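Local coordinates for nitrate regulatory protein (PDB 4AKK) that senses nitrate and nitrite and binds the nasF operon leader RNA to bring about transcription antitermination, at residues 188-193 / 349-354; 200-205 / 228-233; 69-74 / 194-199. All blocks are in the same frame, centred on the assembly; numbering follows the deposited sequence.

Interaction 1 (188-193 / 349-354)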
loop_
_atom_site.group_PDB
_atom_site.type_symbol
_atom_site.label_atom_id
_atom_site.label_comp_id
_atom_site.label_asym_id
_atom_site.label_seq_id
_atom_site.Cartn_x
_atom_site.Cartn_y
_atom_site.Cartn_z
ATOM N N ALA A 188 -9.519 -10.186 -5.583
ATOM C CA ALA A 188 -9.498 -11.578 -5.132
ATOM C C ALA A 188 -8.947 -12.501 -6.223
ATOM O O ALA A 188 -8.133 -13.383 -5.949
ATOM C CB ALA A 188 -10.908 -12.030 -4.714
ATOM N N LEU A 189 -9.407 -12.301 -7.457
ATOM C CA LEU A 189 -8.917 -13.059 -8.600
ATOM C C LEU A 189 -7.426 -12.818 -8.855
ATOM O O LEU A 189 -6.646 -13.767 -9.005
ATOM C CB LEU A 189 -9.720 -12.705 -9.859
ATOM C CG LEU A 189 -9.174 -13.264 -11.174
ATOM C CD1 LEU A 189 -9.241 -14.782 -11.165
ATOM C CD2 LEU A 189 -9.929 -12.695 -12.379
ATOM N N TYR A 190 -7.038 -11.546 -8.908
ATOM C CA TYR A 190 -5.640 -11.183 -9.108
ATOM C C TYR A 190 -4.776 -11.820 -8.023
ATOM O O TYR A 190 -3.715 -12.367 -8.307
ATOM C CB TYR A 190 -5.457 -9.659 -9.086
ATOM C CG TYR A 190 -4.010 -9.246 -9.028
ATOM C CD1 TYR A 190 -3.164 -9.475 -10.105
ATOM C CD2 TYR A 190 -3.482 -8.645 -7.895
ATOM C CE1 TYR A 190 -1.839 -9.115 -10.062
ATOM C CE2 TYR A 190 -2.150 -8.282 -7.840
ATOM C CZ TYR A 190 -1.333 -8.525 -8.930
ATOM O OH TYR A 190 -0.008 -8.170 -8.894
ATOM N N SER A 191 -5.232 -11.733 -6.776
ATOM C CA SER A 191 -4.491 -12.339 -5.677
ATOM C C SER A 191 -4.283 -13.812 -5.969
ATOM O O SER A 191 -3.188 -14.334 -5.809
ATOM C CB SER A 191 -5.231 -12.193 -4.351
ATOM O OG SER A 191 -5.469 -10.833 -4.048
ATOM N N PHE A 192 -5.353 -14.484 -6.381
ATOM C CA PHE A 192 -5.290 -15.905 -6.651
ATOM C C PHE A 192 -4.359 -16.192 -7.834
ATOM O O PHE A 192 -3.536 -17.102 -7.777
ATOM C CB PHE A 192 -6.699 -16.449 -6.927
ATOM C CG PHE A 192 -6.761 -17.941 -7.026
ATOM C CD1 PHE A 192 -6.457 -18.582 -8.217
ATOM C CD2 PHE A 192 -7.117 -18.707 -5.923
ATOM C CE1 PHE A 192 -6.512 -19.959 -8.311
ATOM C CE2 PHE A 192 -7.171 -20.085 -6.013
ATOM C CZ PHE A 192 -6.868 -20.710 -7.205
ATOM N N MET A 193 -4.507 -15.419 -8.908
ATOM C CA MET A 193 -3.703 -15.610 -10.107
ATOM C C MET A 193 -2.225 -15.465 -9.751
ATOM O O MET A 193 -1.366 -16.196 -10.254
ATOM C CB MET A 193 -4.080 -14.580 -11.193
ATOM C CG MET A 193 -5.356 -14.897 -11.997
ATOM S SD MET A 193 -5.897 -13.550 -13.102
ATOM C CE MET A 193 -4.700 -13.702 -14.405
ATOM N N GLU A 349 0.146 -4.016 -2.490
ATOM C CA GLU A 349 1.169 -4.829 -1.866
ATOM C C GLU A 349 1.544 -6.045 -2.723
ATOM O O GLU A 349 2.711 -6.436 -2.757
ATOM C CB GLU A 349 0.740 -5.264 -0.462
ATOM C CG GLU A 349 0.740 -4.152 0.575
ATOM C CD GLU A 349 0.005 -4.546 1.848
ATOM O OE1 GLU A 349 -0.756 -5.541 1.815
ATOM O OE2 GLU A 349 0.180 -3.863 2.883
ATOM N N LEU A 350 0.577 -6.641 -3.420
ATOM C CA LEU A 350 0.878 -7.862 -4.175
ATOM C C LEU A 350 1.690 -7.538 -5.422
ATOM O O LEU A 350 2.593 -8.288 -5.807
ATOM C CB LEU A 350 -0.390 -8.637 -4.526
ATOM C CG LEU A 350 -1.143 -9.169 -3.301
ATOM C CD1 LEU A 350 -2.228 -10.121 -3.746
ATOM C CD2 LEU A 350 -0.194 -9.841 -2.306
ATOM N N GLN A 351 1.361 -6.411 -6.043
ATOM C CA GLN A 351 2.152 -5.866 -7.139
ATOM C C GLN A 351 3.556 -5.495 -6.667
ATOM O O GLN A 351 4.524 -5.686 -7.374
ATOM C CB GLN A 351 1.468 -4.626 -7.703
ATOM C CG GLN A 351 0.335 -4.934 -8.653
ATOM C CD GLN A 351 0.808 -4.993 -10.088
ATOM O OE1 GLN A 351 1.082 -3.962 -10.702
ATOM N NE2 GLN A 351 0.906 -6.203 -10.633
ATOM N N GLN A 352 3.650 -4.948 -5.465
ATOM C CA GLN A 352 4.937 -4.565 -4.905
ATOM C C GLN A 352 5.808 -5.812 -4.719
ATOM O O GLN A 352 6.967 -5.847 -5.131
ATOM C CB GLN A 352 4.727 -3.836 -3.576
ATOM C CG GLN A 352 5.999 -3.342 -2.911
ATOM C CD GLN A 352 5.726 -2.555 -1.641
ATOM O OE1 GLN A 352 4.681 -2.720 -1.007
ATOM N NE2 GLN A 352 6.667 -1.692 -1.261
ATOM N N LEU A 353 5.226 -6.833 -4.100
ATOM C CA LEU A 353 5.896 -8.102 -3.860
ATOM C C LEU A 353 6.382 -8.727 -5.170
ATOM O O LEU A 353 7.492 -9.254 -5.253
ATOM C CB LEU A 353 4.929 -9.063 -3.161
ATOM C CG LEU A 353 5.425 -10.506 -3.023
ATOM C CD1 LEU A 353 6.721 -10.561 -2.201
ATOM C CD2 LEU A 353 4.332 -11.416 -2.421
ATOM N N SER A 354 5.522 -8.652 -6.178
ATOM C CA SER A 354 5.782 -9.149 -7.510
ATOM C C SER A 354 7.014 -8.496 -8.124
ATOM O O SER A 354 7.896 -9.184 -8.626
ATOM C CB SER A 354 4.567 -8.880 -8.399
ATOM O OG SER A 354 4.776 -9.409 -9.698
#

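Interaction 2 (200-205 / 228-233). With EDO (1,2-ethanediol), chain C.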
loop_
_atom_site.group_PDB
_atom_site.type_symbol
_atom_site.label_atom_id
_atom_site.label_comp_id
_atom_site.label_asym_id
_atom_site.label_seq_id
_atom_site.Cartn_x
_atom_site.Cartn_y
_atom_site.Cartn_z
ATOM N N GLY A 200 3.759 -21.748 -9.690
ATOM C CA GLY A 200 4.421 -22.114 -10.928
ATOM C C GLY A 200 5.917 -21.838 -10.936
ATOM O O GLY A 200 6.678 -22.632 -11.458
ATOM N N GLN A 201 6.345 -20.711 -10.372
ATOM C CA GLN A 201 7.775 -20.447 -10.237
ATOM C C GLN A 201 8.438 -21.389 -9.234
ATOM O O GLN A 201 9.577 -21.805 -9.443
ATOM C CB GLN A 201 8.046 -18.974 -9.890
ATOM C CG GLN A 201 7.618 -18.041 -11.005
ATOM C CD GLN A 201 7.844 -16.588 -10.669
ATOM O OE1 GLN A 201 8.633 -16.268 -9.779
ATOM N NE2 GLN A 201 7.156 -15.696 -11.382
ATOM N N GLU A 202 7.731 -21.721 -8.154
ATOM C CA GLU A 202 8.178 -22.792 -7.251
ATOM C C GLU A 202 8.442 -24.111 -7.997
ATOM O O GLU A 202 9.440 -24.795 -7.742
ATOM C CB GLU A 202 7.145 -23.046 -6.146
ATOM C CG GLU A 202 7.537 -24.151 -5.154
ATOM C CD GLU A 202 6.380 -24.565 -4.245
ATOM O OE1 GLU A 202 5.385 -23.808 -4.164
ATOM O OE2 GLU A 202 6.466 -25.644 -3.609
ATOM N N ARG A 203 7.541 -24.484 -8.902
ATOM C CA ARG A 203 7.717 -25.736 -9.638
ATOM C C ARG A 203 9.024 -25.672 -10.442
ATOM O O ARG A 203 9.872 -26.555 -10.339
ATOM C CB ARG A 203 6.526 -26.023 -10.565
ATOM C CG ARG A 203 6.764 -27.235 -11.507
ATOM C CD ARG A 203 5.565 -27.530 -12.423
ATOM N NE ARG A 203 5.357 -26.481 -13.419
ATOM C CZ ARG A 203 4.379 -26.473 -14.324
ATOM N NH1 ARG A 203 3.494 -27.471 -14.383
ATOM N NH2 ARG A 203 4.283 -25.461 -15.175
ATOM N N ALA A 204 9.193 -24.596 -11.208
ATOM C CA ALA A 204 10.383 -24.408 -12.045
ATOM C C ALA A 204 11.692 -24.400 -11.253
ATOM O O ALA A 204 12.665 -25.034 -11.637
ATOM C CB ALA A 204 10.255 -23.120 -12.877
ATOM N N LEU A 205 11.724 -23.674 -10.149
ATOM C CA LEU A 205 12.953 -23.588 -9.372
ATOM C C LEU A 205 13.291 -24.932 -8.732
ATOM O O LEU A 205 14.438 -25.369 -8.754
ATOM C CB LEU A 205 12.835 -22.496 -8.308
ATOM C CG LEU A 205 12.720 -21.079 -8.894
ATOM C CD1 LEU A 205 12.438 -20.066 -7.799
ATOM C CD2 LEU A 205 13.961 -20.680 -9.699
ATOM N N ASP A 228 7.183 -18.546 0.257
ATOM C CA ASP A 228 6.669 -17.564 1.214
ATOM C C ASP A 228 5.790 -16.518 0.536
ATOM O O ASP A 228 4.827 -16.052 1.117
ATOM C CB ASP A 228 7.824 -16.866 1.929
ATOM C CG ASP A 228 8.605 -17.805 2.828
ATOM O OD1 ASP A 228 8.045 -18.853 3.232
ATOM O OD2 ASP A 228 9.775 -17.481 3.131
ATOM N N GLY A 229 6.133 -16.148 -0.693
ATOM C CA GLY A 229 5.373 -15.144 -1.418
ATOM C C GLY A 229 3.932 -15.543 -1.679
ATOM O O GLY A 229 3.045 -14.689 -1.778
ATOM N N GLN A 230 3.701 -16.845 -1.805
ATOM C CA GLN A 230 2.361 -17.369 -2.013
ATOM C C GLN A 230 1.411 -17.021 -0.866
ATOM O O GLN A 230 0.225 -16.751 -1.093
ATOM C CB GLN A 230 2.420 -18.886 -2.212
ATOM C CG GLN A 230 3.084 -19.289 -3.520
ATOM C CD GLN A 230 3.527 -20.733 -3.527
ATOM O OE1 GLN A 230 2.853 -21.600 -2.973
ATOM N NE2 GLN A 230 4.658 -21.005 -4.171
ATOM N N GLN A 231 1.935 -17.031 0.361
ATOM C CA GLN A 231 1.114 -16.806 1.552
ATOM C C GLN A 231 0.250 -15.544 1.485
ATOM O O GLN A 231 -0.969 -15.628 1.597
ATOM C CB GLN A 231 1.976 -16.776 2.823
ATOM C CG GLN A 231 2.239 -18.136 3.443
ATOM C CD GLN A 231 1.041 -18.699 4.200
ATOM O OE1 GLN A 231 0.028 -17.865 4.432
ATOM N NE2 GLN A 231 1.032 -19.874 4.569
ATOM N N PRO A 232 0.878 -14.365 1.337
ATOM C CA PRO A 232 0.059 -13.147 1.248
ATOM C C PRO A 232 -0.888 -13.150 0.039
ATOM O O PRO A 232 -1.955 -12.552 0.115
ATOM C CB PRO A 232 1.111 -12.024 1.134
ATOM C CG PRO A 232 2.385 -12.733 0.712
ATOM C CD PRO A 232 2.305 -14.038 1.456
ATOM N N CYS A 233 -0.517 -13.821 -1.052
ATOM C CA CYS A 233 -1.411 -13.907 -2.208
ATOM C C CYS A 233 -2.699 -14.668 -1.874
ATOM O O CYS A 233 -3.801 -14.192 -2.173
ATOM C CB CYS A 233 -0.714 -14.571 -3.400
ATOM S SG CYS A 233 0.676 -13.626 -4.065
HETATM C C1 EDO C . 7.087 -23.593 -14.112
HETATM O O1 EDO C . 6.284 -23.689 -15.287
HETATM C C2 EDO C . 7.591 -24.967 -13.680
HETATM O O2 EDO C . 8.516 -25.578 -14.589
#

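Interaction 3 (69-74 / 194-199)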
loop_
_atom_site.group_PDB
_atom_site.type_symbol
_atom_site.label_atom_id
_atom_site.label_comp_id
_atom_site.label_asym_id
_atom_site.label_seq_id
_atom_site.Cartn_x
_atom_site.Cartn_y
_atom_site.Cartn_z
ATOM N N LEU A 69 -4.524 -17.034 -20.986
ATOM C CA LEU A 69 -3.234 -16.904 -21.650
ATOM C C LEU A 69 -2.092 -17.192 -20.668
ATOM O O LEU A 69 -1.151 -17.901 -20.992
ATOM C CB LEU A 69 -3.083 -15.504 -22.247
ATOM C CG LEU A 69 -1.750 -15.176 -22.927
ATOM C CD1 LEU A 69 -1.464 -16.149 -24.056
ATOM C CD2 LEU A 69 -1.740 -13.744 -23.437
ATOM N N VAL A 70 -2.198 -16.647 -19.464
ATOM C CA VAL A 70 -1.179 -16.846 -18.445
ATOM C C VAL A 70 -1.085 -18.328 -18.125
ATOM O O VAL A 70 0.003 -18.866 -17.959
ATOM C CB VAL A 70 -1.477 -16.012 -17.168
ATOM C CG1 VAL A 70 -0.720 -16.564 -15.952
ATOM C CG2 VAL A 70 -1.136 -14.541 -17.408
ATOM N N HIS A 71 -2.231 -18.996 -18.062
ATOM C CA HIS A 71 -2.236 -20.412 -17.736
ATOM C C HIS A 71 -1.516 -21.250 -18.805
ATOM O O HIS A 71 -0.680 -22.107 -18.486
ATOM C CB HIS A 71 -3.662 -20.936 -17.498
ATOM C CG HIS A 71 -3.703 -22.394 -17.164
ATOM N ND1 HIS A 71 -3.371 -22.883 -15.917
ATOM C CD2 HIS A 71 -3.999 -23.477 -17.926
ATOM C CE1 HIS A 71 -3.472 -24.200 -15.921
ATOM N NE2 HIS A 71 -3.851 -24.586 -17.128
ATOM N N MET A 72 -1.835 -20.997 -20.070
ATOM C CA MET A 72 -1.165 -21.691 -21.163
ATOM C C MET A 72 0.342 -21.400 -21.166
ATOM O O MET A 72 1.152 -22.294 -21.412
ATOM C CB MET A 72 -1.781 -21.318 -22.518
ATOM C CG MET A 72 -3.253 -21.751 -22.730
ATOM S SD MET A 72 -3.878 -23.317 -22.021
ATOM C CE MET A 72 -2.503 -24.450 -22.072
ATOM N N LEU A 73 0.711 -20.145 -20.903
ATOM C CA LEU A 73 2.129 -19.766 -20.832
ATOM C C LEU A 73 2.830 -20.506 -19.692
ATOM O O LEU A 73 3.987 -20.892 -19.819
ATOM C CB LEU A 73 2.282 -18.254 -20.657
ATOM C CG LEU A 73 2.020 -17.445 -21.929
ATOM C CD1 LEU A 73 1.805 -15.983 -21.588
ATOM C CD2 LEU A 73 3.159 -17.612 -22.933
ATOM N N GLN A 74 2.119 -20.705 -18.586
ATOM C CA GLN A 74 2.634 -21.507 -17.471
ATOM C C GLN A 74 2.841 -22.973 -17.882
ATOM O O GLN A 74 3.808 -23.619 -17.463
ATOM C CB GLN A 74 1.675 -21.421 -16.272
ATOM C CG GLN A 74 1.713 -20.083 -15.521
ATOM C CD GLN A 74 0.452 -19.803 -14.705
ATOM O OE1 GLN A 74 -0.602 -20.412 -14.932
ATOM N NE2 GLN A 74 0.548 -18.858 -13.762
ATOM N N GLN A 194 -1.940 -14.507 -8.879
ATOM C CA GLN A 194 -0.572 -14.207 -8.488
ATOM C C GLN A 194 0.019 -15.313 -7.604
ATOM O O GLN A 194 1.172 -15.696 -7.774
ATOM C CB GLN A 194 -0.509 -12.846 -7.782
ATOM C CG GLN A 194 0.901 -12.323 -7.593
ATOM C CD GLN A 194 1.645 -12.151 -8.905
ATOM O OE1 GLN A 194 2.577 -12.903 -9.208
ATOM N NE2 GLN A 194 1.234 -11.166 -9.695
ATOM N N GLY A 195 -0.771 -15.835 -6.674
ATOM C CA GLY A 195 -0.314 -16.954 -5.872
ATOM C C GLY A 195 0.009 -18.162 -6.747
ATOM O O GLY A 195 0.979 -18.889 -6.504
ATOM N N LYS A 196 -0.821 -18.368 -7.766
ATOM C CA LYS A 196 -0.712 -19.506 -8.677
ATOM C C LYS A 196 0.516 -19.336 -9.551
ATOM O O LYS A 196 1.201 -20.308 -9.862
ATOM C CB LYS A 196 -1.975 -19.582 -9.541
ATOM C CG LYS A 196 -1.989 -20.649 -10.604
ATOM C CD LYS A 196 -3.401 -20.772 -11.199
ATOM C CE LYS A 196 -3.435 -21.675 -12.424
ATOM N NZ LYS A 196 -2.997 -20.969 -13.658
ATOM N N GLU A 197 0.799 -18.099 -9.950
ATOM C CA GLU A 197 2.010 -17.833 -10.725
ATOM C C GLU A 197 3.271 -18.175 -9.921
ATOM O O GLU A 197 4.222 -18.772 -10.440
ATOM C CB GLU A 197 2.059 -16.370 -11.179
ATOM C CG GLU A 197 3.456 -15.896 -11.621
ATOM C CD GLU A 197 4.077 -16.748 -12.740
ATOM O OE1 GLU A 197 3.395 -17.666 -13.256
ATOM O OE2 GLU A 197 5.255 -16.505 -13.108
ATOM N N LEU A 198 3.275 -17.774 -8.660
ATOM C CA LEU A 198 4.403 -18.019 -7.775
ATOM C C LEU A 198 4.524 -19.501 -7.457
ATOM O O LEU A 198 5.626 -19.993 -7.245
ATOM C CB LEU A 198 4.258 -17.211 -6.481
ATOM C CG LEU A 198 4.349 -15.679 -6.624
ATOM C CD1 LEU A 198 4.369 -15.000 -5.261
ATOM C CD2 LEU A 198 5.561 -15.252 -7.426
ATOM N N ALA A 199 3.391 -20.208 -7.399
ATOM C CA ALA A 199 3.430 -21.668 -7.276
ATOM C C ALA A 199 4.105 -22.270 -8.515
ATOM O O ALA A 199 4.915 -23.184 -8.405
ATOM C CB ALA A 199 2.022 -22.242 -7.091
#

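Interaction 1 (188-193 / 349-354)
Y190 and S191 of the nitrate-sensing NIT domain meet L350 and Q351 on helix 341-358, in an all-helical fold. The two short helical segments run nearly parallel, with 23° between their directions and 10.9 Å between their axes. At that spacing only side chains touch.

One hydrogen bond joins the segments. NE2 of Q351 donates a hydrogen bond to OH of Y190 over 2.8 Å. The bond is almost straight, and the hydroxyl lies in the amide plane. Ring and amide planes are 67° apart. The Q351 chain folds at chi2 (-92°), which brings its amide back to the tyrosine end. NE2 also bonds to OD1 of N168, so two acceptors hold the amide group.

The apolar contacts come from L350. CB of L350 packs against CE2 of Y190 at 3.8 Å, and the two side chains pass in opposite directions. The CD1 branch reaches the side chain of S191. The serine hydroxyl is held by polar partners outside the pair, O of V187 on its own helix and OG of S236. Helix 169-173 packs on the tyrosine through V170 and P171. CD1 of L350 lies 3.3 Å from OG of S191.

Interaction 2 (200-205 / 228-233)
E202 and Q230 link neighbouring helices of the NIT domain, a helical bundle that senses nitrate and nitrite. Helix 180-212 carries E202 and helix 217-240 carries Q230. The nearest CA atoms, those of these two residues, are 9.5 Å apart, so the side chains must span the gap.

Both do so extended. E202 has CG opposite its backbone N (chi1 -180°) and stays stretched to the carboxylate. Q230 has CG opposite its carbonyl carbon (chi1 -68°) and is also extended beyond CG. The two chains cross at about a right angle, yet their flat ends are nearly coplanar. NE2 of Q230 donates to OE1 of E202 over 2.9 Å, with a nearly straight N-H line of 171°. The oxygen lies in the amide plane. The amide meets it on the anti side, somewhat out of the carboxylate plane.

On another side of helix 180-212, R203 bends at chi3 toward a 1,2-ethanediol, probably from the crystallisation liquor. The position of this molecule is doubtful, as it sits too close to its neighbours in the model.

E202 and Q230 are both buried, and two arginines pair with them. OE2 of E202 forms a salt bridge with R263, and OE1 one with R289. These salt bridges probably keep E202 ionised. R289 grips both side chains: its NH1 pairs with OE1 of E202, and its NH2 donates to OE1 of Q230.

Interaction 3 (69-74 / 194-199)
K196 reaches across to H71 and Q74 with its ammonium group. NZ of K196 donates to ND1 of H71 at 3.0 Å and to OE1 of Q74 at 2.8 Å. It meets the imidazole at the ring edge, close to the ring plane. It meets the amide in the carbonyl plane, on a lone pair, with a C=O...N angle of 139°. The lysine chain is extended as far as CE and turns only at chi4 (-81°), which sets NZ between the two acceptors.

The other end of the same amide is used as well. NE2 of Q74 donates to OE1 of E197 over 3.1 Å, almost in line. The carboxylate takes it on its anti lone pair, and the two planes are nearly coplanar. The glutamine amide is therefore fixed at both ends, and its flip state is defined.

The segments belong to helices 56-85 and 180-212 of the NIT bundle. They run almost parallel, 8° apart in direction, with axes 11.2 Å from each other. The gap is bridged by polar side chains that are all buried.

A second shell positions these groups. OE2 of E197 bonds to Q201 and forms a salt bridge with R77. NE2 of H71 has a weak hydrogen bond to E291. E297 lies at longer range and makes a weak ion pair with NZ of K196.

How the interactions relate
All three contacts share helix 180-212. Its segments follow one another as 188-193, 194-199 and 200-205, and meet helices 341-358, 56-85 and 217-240 in turn. The centres of interactions 1 and 2, and of 1 and 3, are about 12 Å apart; those of 2 and 3 are about 10 Å apart. In sequence, both segments of interaction 3 precede those of interaction 2. Both segments of interaction 2 fall between those of interaction 1, while interactions 1 and 3 interleave. Interactions 2 and 3 lie wholly in the NIT sequence. Interaction 1 reaches beyond it. The shared helix thus joins the sensor's interior to helix 341-358, which carries the start of the RNA-binding ANTAR sequence.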